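Local atomic coordinates of ribonuclease VapC (Haemophilus influenzae, PDB entry 6NKL), a protein that is probably the toxin of a toxin-antitoxin pair, a magnesium-dependent ribonuclease of the PIN-domain family that cleaves RNA. Residues L5-I10 / L100-H105; I39-L44 / V70-E75; R93-N98 / Q122-L127. One frame throughout, in Å; residues are numbered along the deposited sequence.

Overall arrangement
The three contacts lie within one PIN domain, built on a parallel sheet flanked by helices. Contact 1, close to the centre of the chain, sets the start of helix 7-15 against helix 97-109. Contact 2, its centre about 9 Å away, joins helix 38-49 to strand 69-71, outermost in this chain's sheet, and its two segments fall in sequence between those of contact 1. Contact 3, centred about 10 Å from contact 1 and 17 Å from contact 2, links the approach to helix 97-109 with the loop before strand 128-131. Helix 97-109 thus serves contacts 1 and 3, while Thr7 hydrogen-bonds to Thr40 and Glu43, tying contact 1 to contact 2 beside the predicted magnesium site.

Contact 1: L5-I10 / L100-H105; sequences LDTNII and LWIACH
Ile102 reaches from helix 97-109 to Asp6 and Thr7, where strand 2-5 gives way to helix 7-15. Its CB points toward that turn and divides into two branches. A chi1 of -70° sets CG1 beside the backbone N and leaves the CG2 methyl anti to it, facing CB of Asp6 at 4.1 Å. The other branch runs through CG1 to CD1, whose methyl lies 3.5 Å from OG1 of Thr7, the two side chains crossing at about a right angle. A branched, apolar isoleucine suits this buried place because its two arms can meet two different neighbours, CG2 the base of Asp6 and CD1 the hydroxyl of Thr7. The threonine hydroxyl finds its polar partners elsewhere, in Thr40 and Glu43 of helix 38-49. Asp6 is the N-cap of helix 7-15: its OD1 accepts from N of Ile9 at 2.8 Å, nearly straight at 165°, while OD2 bonds to Thr115. Held at both oxygens, the carboxylate is fixed in its rotation. Asp6 and Asp99 are predicted magnesium ligands, and Ile102 packs beside both, next to the acidic cluster at the C-terminal end of the parallel sheet that typifies PIN-domain nucleases.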
loop_
_atom_site.group_PDB
_atom_site.type_symbol
_atom_site.label_atom_id
_atom_site.label_comp_id
_atom_site.label_asym_id
_atom_site.label_seq_id
_atom_site.Cartn_x
_atom_site.Cartn_y
_atom_site.Cartn_z
ATOM N N LEU B 5 0.822 3.648 -15.232
ATOM C CA LEU B 5 -0.545 3.316 -15.596
ATOM C C LEU B 5 -1.263 2.795 -14.362
ATOM O O LEU B 5 -0.826 1.805 -13.754
ATOM C CB LEU B 5 -0.587 2.259 -16.690
ATOM C CG LEU B 5 0.321 2.399 -17.900
ATOM C CD1 LEU B 5 -0.132 1.336 -18.876
ATOM C CD2 LEU B 5 0.222 3.757 -18.477
ATOM N N ASP B 6 -2.366 3.436 -14.017
ATOM C CA ASP B 6 -3.125 3.023 -12.853
ATOM C C ASP B 6 -4.003 1.817 -13.219
ATOM O O ASP B 6 -4.061 1.371 -14.364
ATOM C CB ASP B 6 -3.916 4.209 -12.307
ATOM C CG ASP B 6 -5.306 4.356 -12.920
ATOM O OD1 ASP B 6 -5.538 3.882 -14.064
ATOM O OD2 ASP B 6 -6.174 4.988 -12.234
ATOM N N THR B 7 -4.717 1.295 -12.234
ATOM C CA THR B 7 -5.514 0.089 -12.446
ATOM C C THR B 7 -6.674 0.333 -13.406
ATOM O O THR B 7 -7.020 -0.550 -14.192
ATOM C CB THR B 7 -6.036 -0.398 -11.098
ATOM O OG1 THR B 7 -4.940 -0.507 -10.179
ATOM C CG2 THR B 7 -6.755 -1.732 -11.239
ATOM N N ASN B 8 -7.299 1.516 -13.350
ATOM C CA ASN B 8 -8.466 1.787 -14.197
ATOM C C ASN B 8 -8.104 1.833 -15.674
ATOM O O ASN B 8 -8.870 1.349 -16.508
ATOM C CB ASN B 8 -9.140 3.111 -13.816
ATOM C CG ASN B 8 -9.848 3.049 -12.477
ATOM O OD1 ASN B 8 -9.925 4.038 -11.769
ATOM N ND2 ASN B 8 -10.355 1.886 -12.122
ATOM N N ILE B 9 -6.957 2.422 -16.025
ATOM C CA ILE B 9 -6.594 2.509 -17.436
ATOM C C ILE B 9 -6.235 1.137 -17.975
ATOM O O ILE B 9 -6.477 0.842 -19.150
ATOM C CB ILE B 9 -5.450 3.520 -17.655
ATOM C CG1 ILE B 9 -5.291 3.849 -19.130
ATOM C CG2 ILE B 9 -4.126 2.962 -17.251
ATOM C CD1 ILE B 9 -6.430 4.567 -19.684
ATOM N N ILE B 10 -5.653 0.272 -17.144
ATOM C CA ILE B 10 -5.357 -1.088 -17.589
ATOM C C ILE B 10 -6.639 -1.877 -17.851
ATOM O O ILE B 10 -6.731 -2.625 -18.828
ATOM C CB ILE B 10 -4.477 -1.785 -16.552
ATOM C CG1 ILE B 10 -3.131 -1.059 -16.522
ATOM C CG2 ILE B 10 -4.370 -3.272 -16.855
ATOM C CD1 ILE B 10 -2.122 -1.691 -15.655
ATOM N N LEU B 100 -5.287 5.718 -3.682
ATOM C CA LEU B 100 -4.435 6.659 -2.965
ATOM C C LEU B 100 -3.001 6.169 -2.912
ATOM O O LEU B 100 -2.068 6.948 -3.121
ATOM C CB LEU B 100 -4.940 6.869 -1.550
ATOM C CG LEU B 100 -4.165 7.869 -0.704
ATOM C CD1 LEU B 100 -4.183 9.236 -1.372
ATOM C CD2 LEU B 100 -4.798 7.941 0.669
ATOM N N TRP B 101 -2.800 4.887 -2.595
ATOM C CA TRP B 101 -1.443 4.355 -2.602
ATOM C C TRP B 101 -0.814 4.557 -3.976
ATOM O O TRP B 101 0.340 4.954 -4.074
ATOM C CB TRP B 101 -1.442 2.877 -2.202
ATOM C CG TRP B 101 -1.467 2.666 -0.730
ATOM C CD1 TRP B 101 -2.503 2.172 0.021
ATOM C CD2 TRP B 101 -0.404 2.938 0.186
ATOM N NE1 TRP B 101 -2.142 2.109 1.343
ATOM C CE2 TRP B 101 -0.860 2.581 1.472
ATOM C CE3 TRP B 101 0.886 3.458 0.046
ATOM C CZ2 TRP B 101 -0.070 2.728 2.596
ATOM C CZ3 TRP B 101 1.663 3.599 1.157
ATOM C CH2 TRP B 101 1.186 3.240 2.421
ATOM N N ILE B 102 -1.588 4.355 -5.046
ATOM C CA ILE B 102 -1.061 4.469 -6.399
ATOM C C ILE B 102 -0.649 5.908 -6.677
ATOM O O ILE B 102 0.476 6.176 -7.127
ATOM C CB ILE B 102 -2.109 3.952 -7.405
ATOM C CG1 ILE B 102 -2.262 2.445 -7.278
ATOM C CG2 ILE B 102 -1.728 4.243 -8.871
ATOM C CD1 ILE B 102 -3.466 1.908 -8.043
ATOM N N ALA B 103 -1.515 6.858 -6.315
ATOM C CA ALA B 103 -1.188 8.272 -6.484
ATOM C C ALA B 103 0.089 8.630 -5.737
ATOM O O ALA B 103 0.978 9.306 -6.275
ATOM C CB ALA B 103 -2.360 9.141 -6.014
ATOM N N CYS B 104 0.201 8.181 -4.485
ATOM C CA CYS B 104 1.385 8.502 -3.704
ATOM C C CYS B 104 2.617 7.826 -4.284
ATOM O O CYS B 104 3.721 8.373 -4.195
ATOM C CB CYS B 104 1.182 8.086 -2.241
ATOM S SG CYS B 104 -0.104 9.082 -1.464
ATOM N N HIS B 105 2.462 6.627 -4.852
ATOM C CA HIS B 105 3.582 6.018 -5.561
ATOM C C HIS B 105 4.072 6.924 -6.685
ATOM O O HIS B 105 5.270 7.218 -6.790
ATOM C CB HIS B 105 3.187 4.680 -6.115
ATOM C CG HIS B 105 4.338 3.750 -6.301
ATOM N ND1 HIS B 105 4.175 2.385 -6.435
ATOM C CD2 HIS B 105 5.671 3.982 -6.386
ATOM C CE1 HIS B 105 5.364 1.816 -6.554
ATOM N NE2 HIS B 105 6.284 2.761 -6.551
#

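Contact 2: I39-L44 / V70-E75; sequences ITYAEL and VLYPNE
With chi1 of Tyr41 at 177°, its ring swings away from the backbone N and out from helix 38-49 toward Val70, whose own chi1 of -177° spreads its two methyls against the tyrosine. CG2 of Val70 does most of the touching. It sits over one face of the Tyr41 ring, 4.0 Å from the centroid and 26° off the normal, a CH-pi contact displaced toward the CG end of the ring; the closest pair is Val70 CG2 with Tyr41 CG at 3.7 Å. The CG1 methyl meets the stem instead, lying 3.9 Å from CB of Tyr41. A beta-branched valine suits a strand and here offers one methyl to the ring and another to its base. The contact belongs to the alpha/beta/alpha layering of the PIN domain: helix 38-49 follows strand 33-37 and leans on its neighbour in the sheet, strand 69-71, with Met36 touching both Tyr41 and Val70. Just beyond the strand, Tyr72 reaches back, its OH approaching the Tyr41 ring obliquely from the same side of the plane as Val70 CG2, 3.6 Å from both CD2 and CE2 of Tyr41. Ile61 and Thr65 of helix 54-67 also touch the Tyr41 side chain. Across the subunit interface, OE2 of Glu75 is hydrogen-bonded to OH of Tyr41 of the second subunit: tyrosine pairs an apolar ring with a polar tip.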
loop_
_atom_site.group_PDB
_atom_site.type_symbol
_atom_site.label_atom_id
_atom_site.label_comp_id
_atom_site.label_asym_id
_atom_site.label_seq_id
_atom_site.Cartn_x
_atom_site.Cartn_y
_atom_site.Cartn_z
ATOM N N ILE B 39 0.743 -1.912 -6.285
ATOM C CA ILE B 39 -0.672 -1.973 -5.945
ATOM C C ILE B 39 -1.439 -2.593 -7.086
ATOM O O ILE B 39 -2.200 -3.548 -6.907
ATOM C CB ILE B 39 -1.225 -0.569 -5.634
ATOM C CG1 ILE B 39 -0.493 0.020 -4.416
ATOM C CG2 ILE B 39 -2.732 -0.640 -5.470
ATOM C CD1 ILE B 39 -0.893 -0.570 -3.066
ATOM N N THR B 40 -1.239 -2.044 -8.280
ATOM C CA THR B 40 -1.973 -2.480 -9.455
ATOM C C THR B 40 -1.628 -3.927 -9.784
ATOM O O THR B 40 -2.501 -4.722 -10.147
ATOM C CB THR B 40 -1.663 -1.543 -10.637
ATOM O OG1 THR B 40 -2.166 -0.215 -10.372
ATOM C CG2 THR B 40 -2.296 -2.069 -11.954
ATOM N N TYR B 41 -0.361 -4.295 -9.631
ATOM C CA TYR B 41 0.038 -5.670 -9.906
ATOM C C TYR B 41 -0.675 -6.629 -8.957
ATOM O O TYR B 41 -1.099 -7.716 -9.349
ATOM C CB TYR B 41 1.559 -5.764 -9.775
ATOM C CG TYR B 41 2.192 -7.118 -9.958
ATOM C CD1 TYR B 41 1.973 -7.846 -11.102
ATOM C CD2 TYR B 41 3.080 -7.635 -8.999
ATOM C CE1 TYR B 41 2.580 -9.051 -11.307
ATOM C CE2 TYR B 41 3.681 -8.867 -9.176
ATOM C CZ TYR B 41 3.436 -9.565 -10.357
ATOM O OH TYR B 41 4.013 -10.782 -10.601
ATOM N N ALA B 42 -0.825 -6.234 -7.706
ATOM C CA ALA B 42 -1.552 -7.062 -6.751
ATOM C C ALA B 42 -3.013 -7.208 -7.172
ATOM O O ALA B 42 -3.595 -8.294 -7.058
ATOM C CB ALA B 42 -1.409 -6.455 -5.344
ATOM N N GLU B 43 -3.626 -6.137 -7.678
ATOM C CA GLU B 43 -5.006 -6.255 -8.160
ATOM C C GLU B 43 -5.077 -7.176 -9.371
ATOM O O GLU B 43 -6.007 -7.991 -9.496
ATOM C CB GLU B 43 -5.591 -4.872 -8.491
ATOM C CG GLU B 43 -5.750 -3.954 -7.254
ATOM C CD GLU B 43 -6.473 -2.652 -7.562
ATOM O OE1 GLU B 43 -5.792 -1.621 -7.761
ATOM O OE2 GLU B 43 -7.719 -2.681 -7.648
ATOM N N LEU B 44 -4.082 -7.099 -10.254
ATOM C CA LEU B 44 -4.018 -8.058 -11.350
ATOM C C LEU B 44 -3.965 -9.492 -10.827
ATOM O O LEU B 44 -4.710 -10.358 -11.301
ATOM C CB LEU B 44 -2.823 -7.759 -12.243
ATOM C CG LEU B 44 -2.923 -6.449 -13.041
ATOM C CD1 LEU B 44 -1.698 -6.280 -13.913
ATOM C CD2 LEU B 44 -4.177 -6.425 -13.866
ATOM N N VAL B 70 6.659 -3.490 -12.913
ATOM C CA VAL B 70 6.159 -3.193 -11.582
ATOM C C VAL B 70 7.243 -2.543 -10.756
ATOM O O VAL B 70 8.349 -3.080 -10.649
ATOM C CB VAL B 70 5.686 -4.472 -10.891
ATOM C CG1 VAL B 70 5.114 -4.118 -9.537
ATOM C CG2 VAL B 70 4.721 -5.182 -11.789
ATOM N N LEU B 71 6.882 -1.470 -10.057
ATOM C CA LEU B 71 7.780 -0.785 -9.140
ATOM C C LEU B 71 7.320 -0.964 -7.692
ATOM O O LEU B 71 6.114 -1.030 -7.396
ATOM C CB LEU B 71 7.859 0.704 -9.484
ATOM C CG LEU B 71 8.401 1.108 -10.850
ATOM C CD1 LEU B 71 8.563 2.606 -10.906
ATOM C CD2 LEU B 71 9.719 0.448 -11.142
ATOM N N TYR B 72 8.297 -1.014 -6.789
ATOM C CA TYR B 72 8.045 -1.308 -5.384
ATOM C C TYR B 72 8.441 -0.127 -4.517
ATOM O O TYR B 72 9.278 0.684 -4.914
ATOM C CB TYR B 72 8.796 -2.577 -4.973
ATOM C CG TYR B 72 8.194 -3.738 -5.709
ATOM C CD1 TYR B 72 7.153 -4.454 -5.157
ATOM C CD2 TYR B 72 8.598 -4.053 -7.021
ATOM C CE1 TYR B 72 6.541 -5.494 -5.856
ATOM C CE2 TYR B 72 8.017 -5.102 -7.722
ATOM C CZ TYR B 72 6.985 -5.822 -7.137
ATOM O OH TYR B 72 6.402 -6.853 -7.828
ATOM N N PRO B 73 7.816 0.033 -3.360
ATOM C CA PRO B 73 7.905 1.312 -2.661
ATOM C C PRO B 73 9.234 1.493 -1.964
ATOM O O PRO B 73 9.973 0.541 -1.719
ATOM C CB PRO B 73 6.778 1.229 -1.640
ATOM C CG PRO B 73 6.641 -0.198 -1.359
ATOM C CD PRO B 73 6.895 -0.898 -2.671
ATOM N N ASN B 74 9.512 2.750 -1.634
ATOM C CA ASN B 74 10.520 3.073 -0.634
ATOM C C ASN B 74 9.927 4.142 0.266
ATOM O O ASN B 74 8.730 4.439 0.207
ATOM C CB ASN B 74 11.848 3.479 -1.284
ATOM C CG ASN B 74 11.733 4.724 -2.107
ATOM O OD1 ASN B 74 10.628 5.128 -2.480
ATOM N ND2 ASN B 74 12.881 5.350 -2.409
ATOM N N GLU B 75 10.767 4.716 1.116
ATOM C CA GLU B 75 10.268 5.555 2.190
ATOM C C GLU B 75 9.412 6.693 1.670
ATOM O O GLU B 75 8.450 7.091 2.337
ATOM C CB GLU B 75 11.443 6.101 2.997
ATOM C CG GLU B 75 11.012 7.170 3.963
ATOM C CD GLU B 75 12.116 7.617 4.908
ATOM O OE1 GLU B 75 13.209 7.997 4.426
ATOM O OE2 GLU B 75 11.858 7.621 6.128
#

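Contact 3: R93-N98 / Q122-L127; sequences RPIGNN and QRITDL
Pro94 and Arg123 meet by van der Waals packing of a pyrrolidine ring on a guanidinium group. CB of Pro94 lies over one face of that flat group, 3.2 Å from NE of Arg123 and 3.5 Å from its CZ, displaced toward the rim. CG of Pro94 meets the aliphatic stem, at 3.5 Å from CD of Arg123. The arginine gets there by staying extended from CG to NE, with chi2 at 169° and chi3 at 170°, which carries CD and the guanidinium over the proline ring. Both partners suit a margin of the fold: the rigid proline presents an apolar surface without a flexible side chain, and arginine can rest its flat end on that surface while NH1 is left for a polar partner, OE1 of Gln91, whose hydrogen bond helps to fix the rotation of the guanidinium.

Deeper in, the contact is purely apolar. CD1 of Ile95 packs end against end with CD1 of Ile124 at 3.7 Å, and stands 3.8 Å from CG1 of the same residue. Isoleucine is apt on both sides, since the long branch reaches across while, in Ile95, the CG2 methyl packs against the start of helix 97-109 at Leu100. Leu88 lies against Ile95, and Trp84, Leu100 and Ala103 against Ile124, so the pair joins a core between helices 75-89 and 97-109.

Backbone bonding shapes the second segment: N of Leu127 bonds to O of Ile124 at 3.0 Å, closing a type I beta turn before strand 128-131. The loop leading to the final strand of the sheet packs on the connection into helix 97-109, which carries Asp99, close to Ile95 and a predicted ligand of the acidic metal site characteristic of PIN domains.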
loop_
_atom_site.group_PDB
_atom_site.type_symbol
_atom_site.label_atom_id
_atom_site.label_comp_id
_atom_site.label_asym_id
_atom_site.label_seq_id
_atom_site.Cartn_x
_atom_site.Cartn_y
_atom_site.Cartn_z
ATOM N N ARG B 93 -13.445 10.607 2.568
ATOM C CA ARG B 93 -12.867 9.535 1.758
ATOM C C ARG B 93 -13.229 9.670 0.272
ATOM O O ARG B 93 -13.850 8.774 -0.301
ATOM C CB ARG B 93 -13.263 8.159 2.289
ATOM C CG ARG B 93 -14.649 8.054 2.901
ATOM C CD ARG B 93 -14.881 6.659 3.483
ATOM N NE ARG B 93 -14.763 6.585 4.943
ATOM N N PRO B 94 -12.859 10.784 -0.366
ATOM C CA PRO B 94 -13.123 10.912 -1.813
ATOM C C PRO B 94 -12.258 10.022 -2.693
ATOM O O PRO B 94 -12.561 9.925 -3.885
ATOM C CB PRO B 94 -12.834 12.390 -2.098
ATOM C CG PRO B 94 -11.853 12.781 -1.050
ATOM C CD PRO B 94 -12.270 12.009 0.194
ATOM N N ILE B 95 -11.204 9.387 -2.167
ATOM C CA ILE B 95 -10.298 8.570 -2.973
ATOM C C ILE B 95 -10.173 7.190 -2.338
ATOM O O ILE B 95 -9.908 7.084 -1.139
ATOM C CB ILE B 95 -8.923 9.247 -3.102
ATOM C CG1 ILE B 95 -9.120 10.606 -3.768
ATOM C CG2 ILE B 95 -7.973 8.368 -3.901
ATOM C CD1 ILE B 95 -7.868 11.403 -3.974
ATOM N N GLY B 96 -10.354 6.131 -3.141
ATOM C CA GLY B 96 -10.184 4.780 -2.622
ATOM C C GLY B 96 -8.771 4.524 -2.118
ATOM O O GLY B 96 -7.798 5.162 -2.550
ATOM N N ASN B 97 -8.640 3.544 -1.204
ATOM C CA ASN B 97 -7.354 3.361 -0.528
ATOM C C ASN B 97 -6.280 2.932 -1.508
ATOM O O ASN B 97 -5.160 3.455 -1.471
ATOM C CB ASN B 97 -7.424 2.355 0.620
ATOM C CG ASN B 97 -6.133 2.409 1.547
ATOM O OD1 ASN B 97 -5.610 1.370 1.985
ATOM N ND2 ASN B 97 -5.626 3.620 1.805
ATOM N N ASN B 98 -6.595 1.990 -2.396
ATOM C CA ASN B 98 -5.592 1.538 -3.352
ATOM C C ASN B 98 -5.292 2.616 -4.391
ATOM O O ASN B 98 -4.143 2.760 -4.819
ATOM C CB ASN B 98 -6.034 0.245 -4.024
ATOM C CG ASN B 98 -5.767 -0.978 -3.148
ATOM O OD1 ASN B 98 -4.941 -0.924 -2.237
ATOM N ND2 ASN B 98 -6.442 -2.081 -3.435
ATOM N N GLN B 122 -7.816 14.964 -8.739
ATOM C CA GLN B 122 -7.550 16.403 -8.715
ATOM C C GLN B 122 -7.417 16.941 -7.295
ATOM O O GLN B 122 -6.829 18.012 -7.116
ATOM C CB GLN B 122 -8.651 17.179 -9.449
ATOM C CG GLN B 122 -9.998 17.115 -8.785
ATOM C CD GLN B 122 -11.144 17.607 -9.664
ATOM O OE1 GLN B 122 -10.949 17.976 -10.828
ATOM N NE2 GLN B 122 -12.356 17.598 -9.106
ATOM N N ARG B 123 -7.931 16.223 -6.282
ATOM C CA ARG B 123 -7.784 16.664 -4.888
ATOM C C ARG B 123 -6.351 16.524 -4.382
ATOM O O ARG B 123 -5.979 17.148 -3.376
ATOM C CB ARG B 123 -8.715 15.862 -3.977
ATOM C CG ARG B 123 -10.166 15.880 -4.430
ATOM C CD ARG B 123 -10.993 14.877 -3.680
ATOM N NE ARG B 123 -12.427 15.025 -3.935
ATOM C CZ ARG B 123 -13.279 15.665 -3.123
ATOM N NH1 ARG B 123 -12.853 16.208 -1.998
ATOM N NH2 ARG B 123 -14.573 15.734 -3.422
ATOM N N ILE B 124 -5.541 15.708 -5.050
ATOM C CA ILE B 124 -4.130 15.583 -4.713
ATOM C C ILE B 124 -3.407 16.587 -5.608
ATOM O O ILE B 124 -2.977 16.291 -6.731
ATOM C CB ILE B 124 -3.631 14.160 -4.894
ATOM C CG1 ILE B 124 -4.538 13.188 -4.140
ATOM C CG2 ILE B 124 -2.250 14.038 -4.373
ATOM C CD1 ILE B 124 -4.233 11.748 -4.469
ATOM N N THR B 125 -3.252 17.795 -5.087
ATOM C CA THR B 125 -2.963 18.937 -5.943
ATOM C C THR B 125 -1.556 18.928 -6.505
ATOM O O THR B 125 -1.314 19.620 -7.500
ATOM C CB THR B 125 -3.203 20.213 -5.150
ATOM O OG1 THR B 125 -2.368 20.203 -3.989
ATOM C CG2 THR B 125 -4.663 20.281 -4.694
ATOM N N ASP B 126 -0.623 18.174 -5.917
ATOM C CA ASP B 126 0.717 18.057 -6.490
ATOM C C ASP B 126 0.916 16.800 -7.343
ATOM O O ASP B 126 2.040 16.527 -7.789
ATOM C CB ASP B 126 1.783 18.140 -5.392
ATOM C CG ASP B 126 1.773 16.974 -4.445
ATOM O OD1 ASP B 126 2.879 16.654 -3.917
ATOM O OD2 ASP B 126 0.689 16.402 -4.198
ATOM N N LEU B 127 -0.149 16.056 -7.616
ATOM C CA LEU B 127 -0.059 14.883 -8.471
ATOM C C LEU B 127 -0.075 15.310 -9.925
ATOM O O LEU B 127 -0.965 16.049 -10.346
ATOM C CB LEU B 127 -1.228 13.940 -8.191
ATOM C CG LEU B 127 -1.349 12.732 -9.101
ATOM C CD1 LEU B 127 -0.124 11.886 -8.949
ATOM C CD2 LEU B 127 -2.589 11.961 -8.732
#